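Local coordinates for protein plastocyanin (Adiantum capillus-veneris, PDB 1KDJ) that carries electrons between the cytochrome b6-f complex and P700 of photosystem I by means of a bound copper ion, at residues 1-14 against 25-39. Sequence-based numbering, arbitrary orientation.
Sequences AKVEVGDEVGNFKF and EAVEFTLVGETGHNI. With CU (copper (II) ion), chain B.
Parallel pairing of strands 2-5 and 27-31 in one sheet of the plastocyanin beta sandwich joins A1, V3 and V5 to E28, T30 and V32, and carries on into the loops at the copper end. The amino terminus is gripped twice: A1 N donates to A26 O (2.8 Å) and makes a salt bridge to E25 OE2 (2.9 Å), meeting that oxygen on its anti side. With CG of E25 anti to the backbone N (chi1 174°) and the chain extended beyond it, the carboxylate reaches A1, while OE1 is held by S22 N. A glutamine here would probably leave the terminal ammonium without its counter-charge, held by the A26 carbonyl and at most a neutral hydrogen bond. From there backbone bonds run alternately between the strands, ending at V32 N to V5 O. On the core face, CB of V3 lies 3.6 Å from CD1 of F29, whose ring has V27 CG1 over one face and I39 CG1 over the opposite one, both offset toward the rim; V5 CG2 reaches the ring's edge. V5 CG1, anti to its own N (chi1 -178°), presses 3.5 Å from CB of H37. ND1 of H37 binds copper at 1.9 Å, alongside C87, H90 and M95. Its NE2 donates to water 5 (2.9 Å), which lies in the ring plane and in turn donates a hydrogen bond to N11 O (2.7 Å). Further waters link D7, E8 and G10 to residues 33-35. With both imidazole nitrogens engaged and its flank packed by valine, the H37 ring is probably fixed in rotation, which would help keep the copper geometry constant during electron transfer.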
ATOM      1  N   ALA A   1     -10.636   3.135   4.524  1.00 16.28           N
ATOM      2  CA  ALA A   1     -10.524   1.698   4.648  1.00 13.29           C
ATOM      3  C   ALA A   1      -9.290   1.552   5.506  1.00 16.40           C
ATOM      4  O   ALA A   1      -8.506   2.497   5.596  1.00 15.82           O
ATOM      5  CB  ALA A   1     -10.235   0.972   3.379  1.00 15.10           C
ATOM      6  N   LYS A   2      -9.051   0.432   6.162  1.00 17.94           N
ATOM      7  CA  LYS A   2      -7.934   0.276   7.086  1.00 17.49           C
ATOM      8  C   LYS A   2      -7.263  -0.984   6.626  1.00 17.20           C
ATOM      9  O   LYS A   2      -7.946  -1.969   6.305  1.00 17.55           O
ATOM     10  CB  LYS A   2      -8.395   0.058   8.510  1.00 19.60           C
ATOM     11  CG  LYS A   2      -9.193   1.131   9.219  1.00 22.28           C
ATOM     12  CD  LYS A   2      -8.319   2.293   9.612  1.00 26.30           C
ATOM     13  CE  LYS A   2      -9.066   3.264  10.528  1.00 27.28           C
ATOM     14  NZ  LYS A   2     -10.224   3.805   9.843  1.00 32.41           N
ATOM     15  N   VAL A   3      -5.930  -1.016   6.547  1.00 15.88           N
ATOM     16  CA  VAL A   3      -5.233  -2.237   6.143  1.00 15.07           C
ATOM     17  C   VAL A   3      -4.175  -2.382   7.211  1.00 15.22           C
ATOM     18  O   VAL A   3      -3.597  -1.386   7.654  1.00 15.33           O
ATOM     19  CB  VAL A   3      -4.512  -2.144   4.775  1.00 14.95           C
ATOM     20  CG1 VAL A   3      -3.726  -3.421   4.439  1.00 12.25           C
ATOM     21  CG2 VAL A   3      -5.588  -1.963   3.683  1.00 15.04           C
ATOM     22  N   GLU A   4      -4.045  -3.607   7.715  1.00 15.75           N
ATOM     23  CA  GLU A   4      -2.997  -3.926   8.666  1.00 14.18           C
ATOM     24  C   GLU A   4      -1.815  -4.462   7.872  1.00 10.47           C
ATOM     25  O   GLU A   4      -1.931  -5.283   6.955  1.00 11.60           O
ATOM     26  CB  GLU A   4      -3.515  -4.966   9.638  1.00 14.62           C
ATOM     27  CG  GLU A   4      -4.510  -4.310  10.573  1.00 15.80           C
ATOM     28  CD  GLU A   4      -5.015  -5.227  11.694  1.00 19.25           C
ATOM     29  OE1 GLU A   4      -4.480  -6.315  11.893  1.00 17.79           O
ATOM     30  OE2 GLU A   4      -5.963  -4.836  12.359  1.00 19.49           O
ATOM     31  N   VAL A   5      -0.633  -3.996   8.236  1.00 12.77           N
ATOM     32  CA  VAL A   5       0.575  -4.340   7.517  1.00 12.48           C
ATOM     33  C   VAL A   5       1.375  -5.237   8.477  1.00 12.84           C
ATOM     34  O   VAL A   5       1.834  -4.726   9.505  1.00 13.68           O
ATOM     35  CB  VAL A   5       1.348  -3.048   7.196  1.00 14.04           C
ATOM     36  CG1 VAL A   5       2.590  -3.421   6.395  1.00 13.89           C
ATOM     37  CG2 VAL A   5       0.480  -2.067   6.407  1.00 14.54           C
ATOM     38  N   GLY A   6       1.512  -6.499   8.129  1.00 13.17           N
ATOM     39  CA  GLY A   6       2.253  -7.443   8.962  1.00 15.20           C
ATOM     40  C   GLY A   6       1.398  -7.894  10.140  1.00 15.88           C
ATOM     41  O   GLY A   6       0.236  -7.492  10.325  1.00 15.63           O
ATOM     42  N   ASP A   7       1.989  -8.735  10.978  1.00 16.25           N
ATOM     43  CA  ASP A   7       1.316  -9.183  12.197  1.00 17.56           C
ATOM     44  C   ASP A   7       2.349  -9.365  13.324  1.00 19.91           C
ATOM     45  O   ASP A   7       3.552  -9.182  13.118  1.00 17.18           O
ATOM     46  CB  ASP A   7       0.545 -10.498  11.894  1.00 15.44           C
ATOM     47  CG  ASP A   7       1.317 -11.647  11.305  1.00 16.93           C
ATOM     48  OD1 ASP A   7       2.517 -11.785  11.579  1.00 19.48           O
ATOM     49  OD2 ASP A   7       0.739 -12.420  10.555  1.00 14.75           O
ATOM     50  N   GLU A   8       1.908  -9.774  14.511  1.00 21.74           N
ATOM     51  CA  GLU A   8       2.759 -10.034  15.662  1.00 25.57           C
ATOM     52  C   GLU A   8       3.698 -11.208  15.472  1.00 25.32           C
ATOM     53  O   GLU A   8       4.741 -11.244  16.118  1.00 29.32           O
ATOM     54  CB  GLU A   8       1.967 -10.353  16.904  1.00 28.05           C
ATOM     55  CG  GLU A   8       0.961  -9.345  17.418  1.00 34.60           C
ATOM     56  CD  GLU A   8       1.484  -8.034  17.958  1.00 37.40           C
ATOM     57  OE1 GLU A   8       2.527  -7.554  17.510  1.00 41.18           O
ATOM     58  OE2 GLU A   8       0.816  -7.490  18.838  1.00 39.27           O
ATOM     59  N   VAL A   9       3.366 -12.166  14.629  1.00 24.17           N
ATOM     60  CA  VAL A   9       4.172 -13.332  14.351  1.00 25.60           C
ATOM     61  C   VAL A   9       5.233 -13.053  13.284  1.00 26.73           C
ATOM     62  O   VAL A   9       6.045 -13.928  13.012  1.00 29.65           O
ATOM     63  CB  VAL A   9       3.149 -14.427  13.957  1.00 28.14           C
ATOM     64  CG1 VAL A   9       3.778 -15.679  13.353  1.00 30.08           C
ATOM     65  CG2 VAL A   9       2.417 -14.828  15.245  1.00 28.39           C
ATOM     66  N   GLY A  10       5.315 -11.904  12.604  1.00 25.24           N
ATOM     67  CA  GLY A  10       6.350 -11.679  11.580  1.00 23.30           C
ATOM     68  C   GLY A  10       6.099 -12.232  10.170  1.00 21.78           C
ATOM     69  O   GLY A  10       7.020 -12.450   9.367  1.00 21.24           O
ATOM     70  N   ASN A  11       4.839 -12.507   9.814  1.00 19.64           N
ATOM     71  CA  ASN A  11       4.500 -12.936   8.464  1.00 18.20           C
ATOM     72  C   ASN A  11       4.563 -11.751   7.507  1.00 14.50           C
ATOM     73  O   ASN A  11       4.296 -10.624   7.907  1.00 15.05           O
ATOM     74  CB  ASN A  11       3.102 -13.484   8.393  1.00 19.93           C
ATOM     75  CG  ASN A  11       3.021 -14.819   9.066  1.00 21.61           C
ATOM     76  OD1 ASN A  11       3.707 -15.765   8.690  1.00 24.62           O
ATOM     77  ND2 ASN A  11       2.138 -14.946  10.037  1.00 21.99           N
ATOM     78  N   PHE A  12       4.885 -11.956   6.256  1.00 14.36           N
ATOM     79  CA  PHE A  12       4.999 -10.846   5.319  1.00 14.08           C
ATOM     80  C   PHE A  12       3.669 -10.762   4.532  1.00 13.08           C
ATOM     81  O   PHE A  12       3.563 -11.208   3.376  1.00 13.19           O
ATOM     82  CB  PHE A  12       6.160 -11.116   4.385  1.00 14.39           C
ATOM     83  CG  PHE A  12       7.512 -11.425   5.043  1.00 14.24           C
ATOM     84  CD1 PHE A  12       7.893 -10.802   6.216  1.00 13.34           C
ATOM     85  CD2 PHE A  12       8.344 -12.327   4.392  1.00 15.95           C
ATOM     86  CE1 PHE A  12       9.140 -11.077   6.750  1.00 16.62           C
ATOM     87  CE2 PHE A  12       9.585 -12.596   4.935  1.00 16.37           C
ATOM     88  CZ  PHE A  12       9.973 -11.964   6.103  1.00 15.29           C
ATOM     89  N   LYS A  13       2.647 -10.182   5.153  1.00 14.39           N
ATOM     90  CA  LYS A  13       1.314 -10.156   4.569  1.00 14.15           C
ATOM     91  C   LYS A  13       0.626  -8.865   4.911  1.00 10.94           C
ATOM     92  O   LYS A  13       0.806  -8.257   5.966  1.00 10.49           O
ATOM     93  CB  LYS A  13       0.454 -11.308   5.127  1.00 19.85           C
ATOM     94  CG  LYS A  13       0.778 -12.773   4.847  1.00 29.09           C
ATOM     95  CD  LYS A  13      -0.124 -13.194   3.709  1.00 39.19           C
ATOM     96  CE  LYS A  13       0.072 -14.624   3.188  1.00 45.33           C
ATOM     97  NZ  LYS A  13      -0.532 -14.736   1.843  1.00 51.42           N
ATOM     98  N   PHE A  14      -0.244  -8.459   3.985  1.00 12.17           N
ATOM     99  CA  PHE A  14      -1.167  -7.355   4.225  1.00 11.35           C
ATOM    100  C   PHE A  14      -2.507  -8.025   4.638  1.00  8.11           C
ATOM    101  O   PHE A  14      -2.876  -9.056   4.083  1.00 10.31           O
ATOM    102  CB  PHE A  14      -1.409  -6.514   2.934  1.00 12.16           C
ATOM    103  CG  PHE A  14      -0.202  -5.668   2.510  1.00 10.65           C
ATOM    104  CD1 PHE A  14       0.022  -4.475   3.178  1.00 11.42           C
ATOM    105  CD2 PHE A  14       0.620  -6.114   1.474  1.00 12.78           C
ATOM    106  CE1 PHE A  14       1.104  -3.684   2.793  1.00 12.09           C
ATOM    107  CE2 PHE A  14       1.693  -5.322   1.105  1.00  8.55           C
ATOM    108  CZ  PHE A  14       1.914  -4.126   1.765  1.00  6.95           C
ATOM    109  N   GLU A  25     -11.506   8.009  -0.955  1.00 24.90           N
ATOM    110  CA  GLU A  25     -11.533   7.474   0.408  1.00 23.83           C
ATOM    111  C   GLU A  25     -10.082   7.191   0.813  1.00 21.17           C
ATOM    112  O   GLU A  25      -9.332   6.579   0.068  1.00 21.98           O
ATOM    113  CB  GLU A  25     -12.366   6.176   0.453  1.00 24.70           C
ATOM    114  CG  GLU A  25     -12.366   5.432   1.803  1.00 24.61           C
ATOM    115  CD  GLU A  25     -13.122   4.101   1.860  1.00 25.16           C
ATOM    116  OE1 GLU A  25     -13.873   3.765   0.947  1.00 24.10           O
ATOM    117  OE2 GLU A  25     -12.950   3.378   2.840  1.00 25.16           O
ATOM    118  N   ALA A  26      -9.619   7.663   1.944  1.00 21.15           N
ATOM    119  CA  ALA A  26      -8.295   7.315   2.426  1.00 21.08           C
ATOM    120  C   ALA A  26      -8.149   5.813   2.795  1.00 21.41           C
ATOM    121  O   ALA A  26      -9.059   5.109   3.289  1.00 20.36           O
ATOM    122  CB  ALA A  26      -8.013   8.188   3.636  1.00 21.05           C
ATOM    123  N   VAL A  27      -7.022   5.219   2.423  1.00 20.93           N
ATOM    124  CA  VAL A  27      -6.680   3.873   2.842  1.00 21.49           C
ATOM    125  C   VAL A  27      -5.567   4.108   3.865  1.00 21.57           C
ATOM    126  O   VAL A  27      -4.549   4.725   3.539  1.00 21.35           O
ATOM    127  CB  VAL A  27      -6.173   3.064   1.678  1.00 20.38           C
ATOM    128  CG1 VAL A  27      -5.893   1.639   2.116  1.00 20.88           C
ATOM    129  CG2 VAL A  27      -7.247   3.004   0.602  1.00 23.11           C
ATOM    130  N   GLU A  28      -5.792   3.740   5.128  1.00 20.16           N
ATOM    131  CA  GLU A  28      -4.799   3.921   6.166  1.00 21.00           C
ATOM    132  C   GLU A  28      -4.141   2.571   6.390  1.00 19.31           C
ATOM    133  O   GLU A  28      -4.817   1.583   6.694  1.00 18.83           O
ATOM    134  CB  GLU A  28      -5.447   4.373   7.437  1.00 23.80           C
ATOM    135  CG  GLU A  28      -4.422   4.855   8.447  1.00 30.85           C
ATOM    136  CD  GLU A  28      -5.044   5.095   9.816  1.00 37.79           C
ATOM    137  OE1 GLU A  28      -6.013   5.869   9.909  1.00 40.94           O
ATOM    138  OE2 GLU A  28      -4.572   4.490  10.791  1.00 40.90           O
ATOM    139  N   PHE A  29      -2.838   2.485   6.168  1.00 17.55           N
ATOM    140  CA  PHE A  29      -2.061   1.272   6.382  1.00 16.57           C
ATOM    141  C   PHE A  29      -1.433   1.429   7.764  1.00 16.73           C
ATOM    142  O   PHE A  29      -0.913   2.492   8.087  1.00 15.12           O
ATOM    143  CB  PHE A  29      -0.997   1.168   5.325  1.00 15.58           C
ATOM    144  CG  PHE A  29      -1.491   0.961   3.911  1.00 13.26           C
ATOM    145  CD1 PHE A  29      -1.695  -0.310   3.434  1.00 13.47           C
ATOM    146  CD2 PHE A  29      -1.682   2.047   3.086  1.00 14.55           C
ATOM    147  CE1 PHE A  29      -2.083  -0.543   2.135  1.00 13.57           C
ATOM    148  CE2 PHE A  29      -2.082   1.803   1.787  1.00 13.74           C
ATOM    149  CZ  PHE A  29      -2.281   0.531   1.302  1.00 13.73           C
ATOM    150  N   THR A  30      -1.545   0.442   8.647  1.00 18.19           N
ATOM    151  CA  THR A  30      -1.034   0.532  10.005  1.00 19.54           C
ATOM    152  C   THR A  30      -0.206  -0.702  10.267  1.00 17.61           C
ATOM    153  O   THR A  30      -0.607  -1.835   9.985  1.00 16.66           O
ATOM    154  CB  THR A  30      -2.137   0.564  11.040  1.00 22.06           C
ATOM    155  OG1 THR A  30      -2.975   1.667  10.698  1.00 28.70           O
ATOM    156  CG2 THR A  30      -1.603   0.739  12.456  1.00 24.69           C
ATOM    157  N   LEU A  31       1.003  -0.454  10.747  1.00 18.31           N
ATOM    158  CA  LEU A  31       1.954  -1.508  11.044  1.00 17.82           C
ATOM    159  C   LEU A  31       1.499  -2.324  12.263  1.00 18.22           C
ATOM    160  O   LEU A  31       1.120  -1.740  13.281  1.00 20.16           O
ATOM    161  CB  LEU A  31       3.337  -0.912  11.352  1.00 17.38           C
ATOM    162  CG  LEU A  31       4.397  -1.927  11.697  1.00 16.23           C
ATOM    163  CD1 LEU A  31       4.839  -2.674  10.472  1.00 16.44           C
ATOM    164  CD2 LEU A  31       5.539  -1.199  12.351  1.00 19.19           C
ATOM    165  N   VAL A  32       1.523  -3.645  12.166  1.00 18.35           N
ATOM    166  CA  VAL A  32       1.300  -4.489  13.331  1.00 19.49           C
ATOM    167  C   VAL A  32       2.595  -5.315  13.492  1.00 19.28           C
ATOM    168  O   VAL A  32       3.110  -5.879  12.523  1.00 17.02           O
ATOM    169  CB  VAL A  32       0.063  -5.410  13.104  1.00 19.12           C
ATOM    170  CG1 VAL A  32      -0.153  -6.271  14.350  1.00 18.99           C
ATOM    171  CG2 VAL A  32      -1.201  -4.586  12.882  1.00 17.37           C
ATOM    172  N   GLY A  33       3.128  -5.445  14.709  1.00 21.05           N
ATOM    173  CA  GLY A  33       4.311  -6.252  14.921  1.00 22.79           C
ATOM    174  C   GLY A  33       5.575  -5.404  14.886  1.00 23.90           C
ATOM    175  O   GLY A  33       5.526  -4.174  14.913  1.00 24.74           O
ATOM    176  N   GLU A  34       6.714  -6.085  14.873  1.00 25.56           N
ATOM    177  CA  GLU A  34       7.979  -5.399  14.877  1.00 27.72           C
ATOM    178  C   GLU A  34       8.744  -5.395  13.567  1.00 26.37           C
ATOM    179  O   GLU A  34       9.684  -4.610  13.436  1.00 29.62           O
ATOM    180  CB  GLU A  34       8.835  -5.992  15.970  1.00 31.74           C
ATOM    181  CG  GLU A  34       8.909  -5.002  17.127  1.00 39.01           C
ATOM    182  CD  GLU A  34       7.585  -4.772  17.840  1.00 43.63           C
ATOM    183  OE1 GLU A  34       7.074  -5.747  18.407  1.00 48.69           O
ATOM    184  OE2 GLU A  34       7.074  -3.643  17.825  1.00 45.16           O
ATOM    185  N   THR A  35       8.434  -6.248  12.594  1.00 23.15           N
ATOM    186  CA  THR A  35       9.084  -6.187  11.298  1.00 20.71           C
ATOM    187  C   THR A  35       8.622  -4.893  10.566  1.00 21.41           C
ATOM    188  O   THR A  35       7.410  -4.672  10.442  1.00 20.41           O
ATOM    189  CB  THR A  35       8.681  -7.430  10.530  1.00 19.17           C
ATOM    190  OG1 THR A  35       8.999  -8.563  11.344  1.00 22.40           O
ATOM    191  CG2 THR A  35       9.371  -7.521   9.209  1.00 17.26           C
ATOM    192  N   GLY A  36       9.529  -4.004  10.135  1.00 18.34           N
ATOM    193  CA  GLY A  36       9.188  -2.807   9.388  1.00 15.81           C
ATOM    194  C   GLY A  36       8.777  -3.230   8.000  1.00 11.70           C
ATOM    195  O   GLY A  36       9.136  -4.273   7.422  1.00 12.11           O
ATOM    196  N   HIS A  37       7.931  -2.415   7.380  1.00 13.01           N
ATOM    197  CA  HIS A  37       7.382  -2.721   6.056  1.00 12.42           C
ATOM    198  C   HIS A  37       7.088  -1.397   5.385  1.00 10.03           C
ATOM    199  O   HIS A  37       7.044  -0.379   6.066  1.00 10.63           O
ATOM    200  CB  HIS A  37       6.031  -3.466   6.120  1.00 12.20           C
ATOM    201  CG  HIS A  37       6.081  -4.856   6.743  1.00 13.05           C
ATOM    202  ND1 HIS A  37       6.514  -5.856   5.997  1.00 15.17           N
ATOM    203  CD2 HIS A  37       5.652  -5.247   7.987  1.00 12.90           C
ATOM    204  CE1 HIS A  37       6.354  -6.926   6.769  1.00 13.14           C
ATOM    205  NE2 HIS A  37       5.847  -6.546   7.924  1.00 12.64           N
ATOM    206  N   ASN A  38       6.833  -1.379   4.092  1.00 13.36           N
ATOM    207  CA  ASN A  38       6.305  -0.127   3.528  1.00 14.01           C
ATOM    208  C   ASN A  38       5.289  -0.455   2.428  1.00 13.09           C
ATOM    209  O   ASN A  38       4.956  -1.632   2.218  1.00 13.13           O
ATOM    210  CB  ASN A  38       7.456   0.760   2.947  1.00 13.13           C
ATOM    211  CG  ASN A  38       8.150   0.245   1.725  1.00  9.65           C
ATOM    212  OD1 ASN A  38       7.938  -0.791   1.105  1.00 13.10           O
ATOM    213  ND2 ASN A  38       9.162   0.987   1.358  1.00 17.99           N
ATOM    214  N   ILE A  39       4.808   0.558   1.698  1.00 13.47           N
ATOM    215  CA  ILE A  39       3.781   0.349   0.678  1.00 13.64           C
ATOM    216  C   ILE A  39       4.169   1.214  -0.513  1.00 11.45           C
ATOM    217  O   ILE A  39       4.252   2.429  -0.344  1.00 12.04           O
ATOM    218  CB  ILE A  39       2.353   0.827   1.119  1.00 17.37           C
ATOM    219  CG1 ILE A  39       1.890   0.096   2.407  1.00 20.42           C
ATOM    220  CG2 ILE A  39       1.362   0.585  -0.059  1.00 15.18           C
ATOM    221  CD1 ILE A  39       2.373   0.683   3.764  1.00 22.58           C
TER
HETATM  222 CU    CU B 103       7.349  -6.027   4.268  1.00 16.39          CU
HETATM  223  O   HOH W   1       6.533  -8.647  12.787  1.00 42.93           O
HETATM  224  O   HOH W   2       6.550  -9.114  15.423  1.00 35.27           O
HETATM  225  O   HOH W   3       1.863  -4.400  17.058  1.00 48.98           O
HETATM  226  O   HOH W   4       9.574 -11.268  10.299  1.00 23.80           O
HETATM  227  O   HOH W   5       5.415  -8.863   9.696  1.00 18.34           O